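Local coordinates for L-arabinose ABC transporter, periplasmic L-arabinose-binding protein (Burkholderia thailandensis, PDB 4KZK) that probably captures L-arabinose or related sugars in the periplasm for uptake by an ABC transporter, and is seen here with beta-D-galactose bound, at residues 231-244 with 258-271. Residues are numbered along the deposited sequence; the frame is centred on the assembly and turned at random. Where two conformers were deposited one is given.
With GAL (beta-D-galactopyranose), chain B.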
loop_
_atom_site.group_PDB
_atom_site.type_symbol
_atom_site.label_atom_id
_atom_site.label_comp_id
_atom_site.label_asym_id
_atom_site.label_seq_id
_atom_site.Cartn_x
_atom_site.Cartn_y
_atom_site.Cartn_z
ATOM N N ARG A 231 -21.469 10.468 -15.778
ATOM C CA ARG A 231 -21.945 11.364 -14.735
ATOM C C ARG A 231 -21.430 10.883 -13.377
ATOM O O ARG A 231 -20.974 11.674 -12.539
ATOM C CB ARG A 231 -23.467 11.394 -14.752
ATOM C CG ARG A 231 -24.097 12.294 -13.706
ATOM C CD ARG A 231 -23.983 13.769 -14.048
ATOM N NE ARG A 231 -24.018 14.557 -12.816
ATOM C CZ ARG A 231 -23.819 15.869 -12.735
ATOM N NH1 ARG A 231 -23.576 16.600 -13.822
ATOM N NH2 ARG A 231 -23.870 16.450 -11.542
ATOM N N HIS A 232 -21.497 9.573 -13.176
ATOM C CA HIS A 232 -21.064 8.959 -11.945
ATOM C C HIS A 232 -19.768 8.218 -12.161
ATOM O O HIS A 232 -19.590 7.539 -13.195
ATOM C CB HIS A 232 -22.103 7.963 -11.453
ATOM C CG HIS A 232 -23.367 8.591 -10.965
ATOM N ND1 HIS A 232 -24.582 7.950 -11.038
ATOM C CD2 HIS A 232 -23.601 9.783 -10.365
ATOM C CE1 HIS A 232 -25.516 8.722 -10.508
ATOM N NE2 HIS A 232 -24.945 9.836 -10.082
ATOM N N TRP A 233 -18.888 8.315 -11.165
ATOM C CA TRP A 233 -17.603 7.614 -11.176
ATOM C C TRP A 233 -17.323 6.854 -9.905
ATOM O O TRP A 233 -17.759 7.250 -8.836
ATOM C CB TRP A 233 -16.457 8.607 -11.319
ATOM C CG TRP A 233 -16.262 9.169 -12.677
ATOM C CD1 TRP A 233 -16.793 10.328 -13.166
ATOM C CD2 TRP A 233 -15.451 8.616 -13.718
ATOM N NE1 TRP A 233 -16.378 10.514 -14.469
ATOM C CE2 TRP A 233 -15.532 9.494 -14.819
ATOM C CE3 TRP A 233 -14.637 7.478 -13.820
ATOM C CZ2 TRP A 233 -14.849 9.253 -16.019
ATOM C CZ3 TRP A 233 -13.959 7.244 -15.003
ATOM C CH2 TRP A 233 -14.072 8.127 -16.091
ATOM N N VAL A 234 -16.535 5.794 -10.039
ATOM C CA VAL A 234 -15.882 5.166 -8.899
ATOM C C VAL A 234 -14.390 5.130 -9.202
ATOM O O VAL A 234 -13.977 5.187 -10.379
ATOM C CB VAL A 234 -16.442 3.753 -8.598
ATOM C CG1 VAL A 234 -17.956 3.782 -8.385
ATOM C CG2 VAL A 234 -16.107 2.777 -9.702
ATOM N N ALA A 235 -13.577 5.077 -8.151
ATOM C CA ALA A 235 -12.142 5.116 -8.349
ATOM C C ALA A 235 -11.427 4.377 -7.252
ATOM O O ALA A 235 -11.906 4.299 -6.121
ATOM C CB ALA A 235 -11.642 6.557 -8.430
ATOM N N PHE A 236 -10.251 3.873 -7.583
ATOM C CA PHE A 236 -9.425 3.149 -6.642
ATOM C C PHE A 236 -8.052 3.008 -7.241
ATOM O O PHE A 236 -7.869 3.060 -8.456
ATOM C CB PHE A 236 -10.046 1.763 -6.375
ATOM C CG PHE A 236 -10.424 1.027 -7.638
ATOM C CD1 PHE A 236 -11.667 1.234 -8.225
ATOM C CD2 PHE A 236 -9.525 0.181 -8.272
ATOM C CE1 PHE A 236 -12.018 0.604 -9.399
ATOM C CE2 PHE A 236 -9.879 -0.454 -9.441
ATOM C CZ PHE A 236 -11.122 -0.247 -10.010
ATOM N N GLY A 237 -7.093 2.751 -6.383
ATOM C CA GLY A 237 -5.731 2.528 -6.827
ATOM C C GLY A 237 -5.056 1.417 -6.067
ATOM O O GLY A 237 -5.643 0.355 -5.787
ATOM N N SER A 238 -3.802 1.629 -5.752
ATOM C CA SER A 238 -3.041 0.672 -4.979
ATOM C C SER A 238 -3.063 1.009 -3.490
ATOM O O SER A 238 -2.781 0.151 -2.665
ATOM C CB SER A 238 -1.607 0.595 -5.478
ATOM O OG SER A 238 -0.972 1.852 -5.420
ATOM N N ASN A 239 -3.368 2.264 -3.159
ATOM C CA ASN A 239 -3.360 2.708 -1.766
ATOM C C ASN A 239 -4.162 3.986 -1.609
ATOM O O ASN A 239 -4.701 4.516 -2.576
ATOM C CB ASN A 239 -1.918 2.844 -1.214
ATOM C CG ASN A 239 -1.118 3.963 -1.871
ATOM O OD1 ASN A 239 -1.605 4.673 -2.740
ATOM N ND2 ASN A 239 0.129 4.113 -1.450
ATOM N N ASP A 240 -4.248 4.480 -0.370
ATOM C CA ASP A 240 -4.952 5.732 -0.092
ATOM C C ASP A 240 -4.367 6.909 -0.866
ATOM O O ASP A 240 -5.111 7.776 -1.365
ATOM C CB ASP A 240 -4.935 6.070 1.414
ATOM C CG ASP A 240 -5.715 5.093 2.261
ATOM O OD1 ASP A 240 -6.660 4.491 1.751
ATOM O OD2 ASP A 240 -5.394 4.938 3.465
ATOM N N ASP A 241 -3.046 6.972 -0.938
ATOM C CA ASP A 241 -2.374 8.103 -1.553
ATOM C C ASP A 241 -2.740 8.275 -3.018
ATOM O O ASP A 241 -3.076 9.370 -3.455
ATOM C CB ASP A 241 -0.866 7.926 -1.413
ATOM C CG ASP A 241 -0.425 7.755 0.036
ATOM O OD1 ASP A 241 -1.153 7.113 0.791
ATOM O OD2 ASP A 241 0.701 8.167 0.360
ATOM N N THR A 242 -2.701 7.181 -3.764
ATOM C CA THR A 242 -3.061 7.199 -5.169
ATOM C C THR A 242 -4.552 7.484 -5.308
ATOM O O THR A 242 -4.936 8.346 -6.062
ATOM C CB THR A 242 -2.629 5.901 -5.886
ATOM O OG1 THR A 242 -3.077 4.740 -5.174
ATOM C CG2 THR A 242 -1.146 5.870 -5.952
ATOM N N THR A 243 -5.380 6.807 -4.530
ATOM C CA THR A 243 -6.820 7.017 -4.567
ATOM C C THR A 243 -7.194 8.466 -4.383
ATOM O O THR A 243 -8.036 9.006 -5.118
ATOM C CB THR A 243 -7.536 6.090 -3.550
ATOM O OG1 THR A 243 -7.203 4.725 -3.860
ATOM C CG2 THR A 243 -9.037 6.256 -3.613
ATOM N N VAL A 244 -6.566 9.126 -3.405
ATOM C CA VAL A 244 -6.864 10.541 -3.107
ATOM C C VAL A 244 -6.468 11.425 -4.285
ATOM O O VAL A 244 -7.080 12.465 -4.539
ATOM C CB VAL A 244 -6.125 11.026 -1.839
ATOM C CG1 VAL A 244 -5.951 12.554 -1.826
ATOM C CG2 VAL A 244 -6.856 10.543 -0.617
ATOM N N ASP A 258 -20.968 13.713 -4.454
ATOM C CA ASP A 258 -22.193 13.022 -4.857
ATOM C C ASP A 258 -22.022 12.132 -6.089
ATOM O O ASP A 258 -22.793 11.186 -6.280
ATOM C CB ASP A 258 -23.317 14.028 -5.114
ATOM C CG ASP A 258 -23.823 14.695 -3.832
ATOM O OD1 ASP A 258 -23.620 14.152 -2.721
ATOM O OD2 ASP A 258 -24.460 15.757 -3.948
ATOM N N ASP A 259 -21.004 12.419 -6.894
ATOM C CA ASP A 259 -20.794 11.745 -8.168
ATOM C C ASP A 259 -19.548 10.884 -8.185
ATOM O O ASP A 259 -19.224 10.315 -9.218
ATOM C CB ASP A 259 -20.738 12.782 -9.295
ATOM C CG ASP A 259 -22.064 13.489 -9.494
ATOM O OD1 ASP A 259 -23.127 12.854 -9.301
ATOM O OD2 ASP A 259 -22.030 14.684 -9.813
ATOM N N MET A 260 -18.891 10.745 -7.029
ATOM C CA MET A 260 -17.641 9.962 -6.926
ATOM C C MET A 260 -17.654 9.067 -5.694
ATOM O O MET A 260 -17.858 9.554 -4.593
ATOM C CB MET A 260 -16.422 10.892 -6.846
ATOM C CG MET A 260 -15.100 10.200 -6.459
ATOM S SD MET A 260 -14.479 9.010 -7.671
ATOM C CE MET A 260 -13.887 10.034 -9.011
ATOM N N ILE A 261 -17.426 7.769 -5.883
ATOM C CA ILE A 261 -17.178 6.858 -4.749
ATOM C C ILE A 261 -15.791 6.253 -4.920
ATOM O O ILE A 261 -15.571 5.445 -5.821
ATOM C CB ILE A 261 -18.234 5.741 -4.656
ATOM C CG1 ILE A 261 -19.623 6.353 -4.498
ATOM C CG2 ILE A 261 -17.917 4.803 -3.507
ATOM C CD1 ILE A 261 -20.728 5.347 -4.697
ATOM N N ALA A 262 -14.869 6.649 -4.057
ATOM C CA ALA A 262 -13.498 6.186 -4.115
ATOM C C ALA A 262 -13.144 5.487 -2.823
ATOM O O ALA A 262 -13.473 5.979 -1.753
ATOM C CB ALA A 262 -12.564 7.369 -4.350
ATOM N N VAL A 263 -12.467 4.344 -2.934
ATOM C CA VAL A 263 -12.070 3.574 -1.747
ATOM C C VAL A 263 -10.604 3.211 -1.888
ATOM O O VAL A 263 -10.185 2.672 -2.920
ATOM C CB VAL A 263 -12.947 2.306 -1.572
ATOM C CG1 VAL A 263 -12.408 1.387 -0.477
ATOM C CG2 VAL A 263 -14.379 2.696 -1.295
ATOM N N GLY A 264 -9.832 3.531 -0.864
ATOM C CA GLY A 264 -8.413 3.255 -0.836
ATOM C C GLY A 264 -8.030 1.996 -0.102
ATOM O O GLY A 264 -8.891 1.179 0.244
ATOM N N ILE A 265 -6.721 1.849 0.083
ATOM C CA ILE A 265 -6.105 0.784 0.878
ATOM C C ILE A 265 -5.048 1.422 1.783
ATOM O O ILE A 265 -4.251 2.238 1.304
ATOM C CB ILE A 265 -5.453 -0.294 -0.000
ATOM C CG1 ILE A 265 -6.511 -0.978 -0.865
ATOM C CG2 ILE A 265 -4.687 -1.286 0.850
ATOM C CD1 ILE A 265 -5.909 -1.801 -1.987
ATOM N N ASN A 266 -5.126 1.069 3.072
ATOM C CA ASN A 266 -4.169 1.315 4.173
ATOM C C ASN A 266 -4.914 1.705 5.432
ATOM O O ASN A 266 -4.706 1.133 6.469
ATOM C CB ASN A 266 -3.123 2.375 3.888
ATOM C CG ASN A 266 -2.066 1.923 2.926
ATOM O OD1 ASN A 266 -1.947 0.735 2.629
ATOM N ND2 ASN A 266 -1.253 2.873 2.457
ATOM N N GLY A 267 -5.802 2.678 5.308
ATOM C CA GLY A 267 -6.552 3.181 6.453
ATOM C C GLY A 267 -5.724 3.990 7.440
ATOM O O GLY A 267 -6.082 4.143 8.614
ATOM N N SER A 268 -4.589 4.517 6.955
ATOM C CA SER A 268 -3.694 5.367 7.737
ATOM C C SER A 268 -4.048 6.849 7.519
ATOM O O SER A 268 -5.192 7.179 7.165
ATOM C CB SER A 268 -2.237 5.064 7.376
ATOM O OG SER A 268 -1.324 5.751 8.205
ATOM N N GLN A 269 -3.092 7.743 7.755
ATOM C CA GLN A 269 -3.423 9.157 7.905
ATOM C C GLN A 269 -3.982 9.836 6.665
ATOM O O GLN A 269 -4.689 10.807 6.794
ATOM C CB GLN A 269 -2.204 9.924 8.449
ATOM C CG GLN A 269 -1.682 9.392 9.798
ATOM C CD GLN A 269 -2.701 9.436 10.920
ATOM O OE1 GLN A 269 -2.870 8.485 11.713
ATOM N NE2 GLN A 269 -3.408 10.500 10.980
ATOM N N VAL A 270 -3.704 9.325 5.470
ATOM C CA VAL A 270 -4.316 9.904 4.280
ATOM C C VAL A 270 -5.835 9.662 4.288
ATOM O O VAL A 270 -6.612 10.558 3.989
ATOM C CB VAL A 270 -3.682 9.361 2.985
ATOM C CG1 VAL A 270 -4.427 9.859 1.763
ATOM C CG2 VAL A 270 -2.200 9.721 2.894
ATOM N N ALA A 271 -6.258 8.469 4.703
ATOM C CA ALA A 271 -7.686 8.160 4.821
ATOM C C ALA A 271 -8.282 9.021 5.917
ATOM O O ALA A 271 -9.346 9.636 5.764
ATOM C CB ALA A 271 -7.877 6.690 5.155
HETATM C C1 GAL B . 2.929 -0.716 -0.480
HETATM C C2 GAL B . 2.273 0.657 -0.604
HETATM C C3 GAL B . 1.864 1.124 0.799
HETATM C C4 GAL B . 1.002 0.057 1.468
HETATM C C5 GAL B . 1.768 -1.253 1.498
HETATM C C6 GAL B . 0.937 -2.378 2.099
HETATM O O1 GAL B . 3.186 -1.178 -1.792
HETATM O O2 GAL B . 3.210 1.543 -1.172
HETATM O O3 GAL B . 1.180 2.382 0.750
HETATM O O4 GAL B . -0.235 -0.074 0.812
HETATM O O5 GAL B . 2.054 -1.632 0.159
HETATM O O6 GAL B . 1.668 -3.593 2.113
HETATM O O HOH W 1 -25.411 13.350 -10.968
HETATM O O HOH W 2 -25.498 12.052 -7.907
HETATM O O HOH W 3 -7.824 1.360 -3.691
HETATM O O HOH W 4 -3.354 6.334 4.617
HETATM O O HOH W 5 -1.127 5.727 3.030
#
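Asn239 and Asn266 converge on one hydroxyl of the bound galactose. Asn239 ND2 donates to O3 of the sugar at 3.0 Å, almost straight (177°), and Asn266 ND2 reaches the same oxygen, while Asn266 OD1 accepts from the sugar's O4 at 2.6 Å. Each amide is set by a second shell. Asn239 is an N-cap: its OD1 takes the N-H of Thr242 at 2.9 Å, turning ND2 to the ligand. Water 5 ties Asn266 ND2 to Asp241 OD1. Behind them Asp240 reaches across to 258-271: OD2 receives Gly267 N at 2.9 Å on the syn side, OD1 is hydrogen-bonded to Ser286 OG, and its backbone N donates to Ile265 O. This is the C-terminal edge of the parallel sheet, where strands 233-236 and 260-264 of one beta-alpha-beta unit, joined by helix 240-252, each lead into a sugar-binding turn. Trp233 and Ala235 each donate and accept backbone bonds across to 259-263. Two successive bends of Met260, at chi2 and chi3, fold CE back to 3.7 Å from Trp233 CB. At the distant strand ends Arg231 NH2 forms a salt bridge with Asp259 OD2, 3.1 Å, while Asp259 OD1 lies in the His232 ring plane, at its CD2 edge.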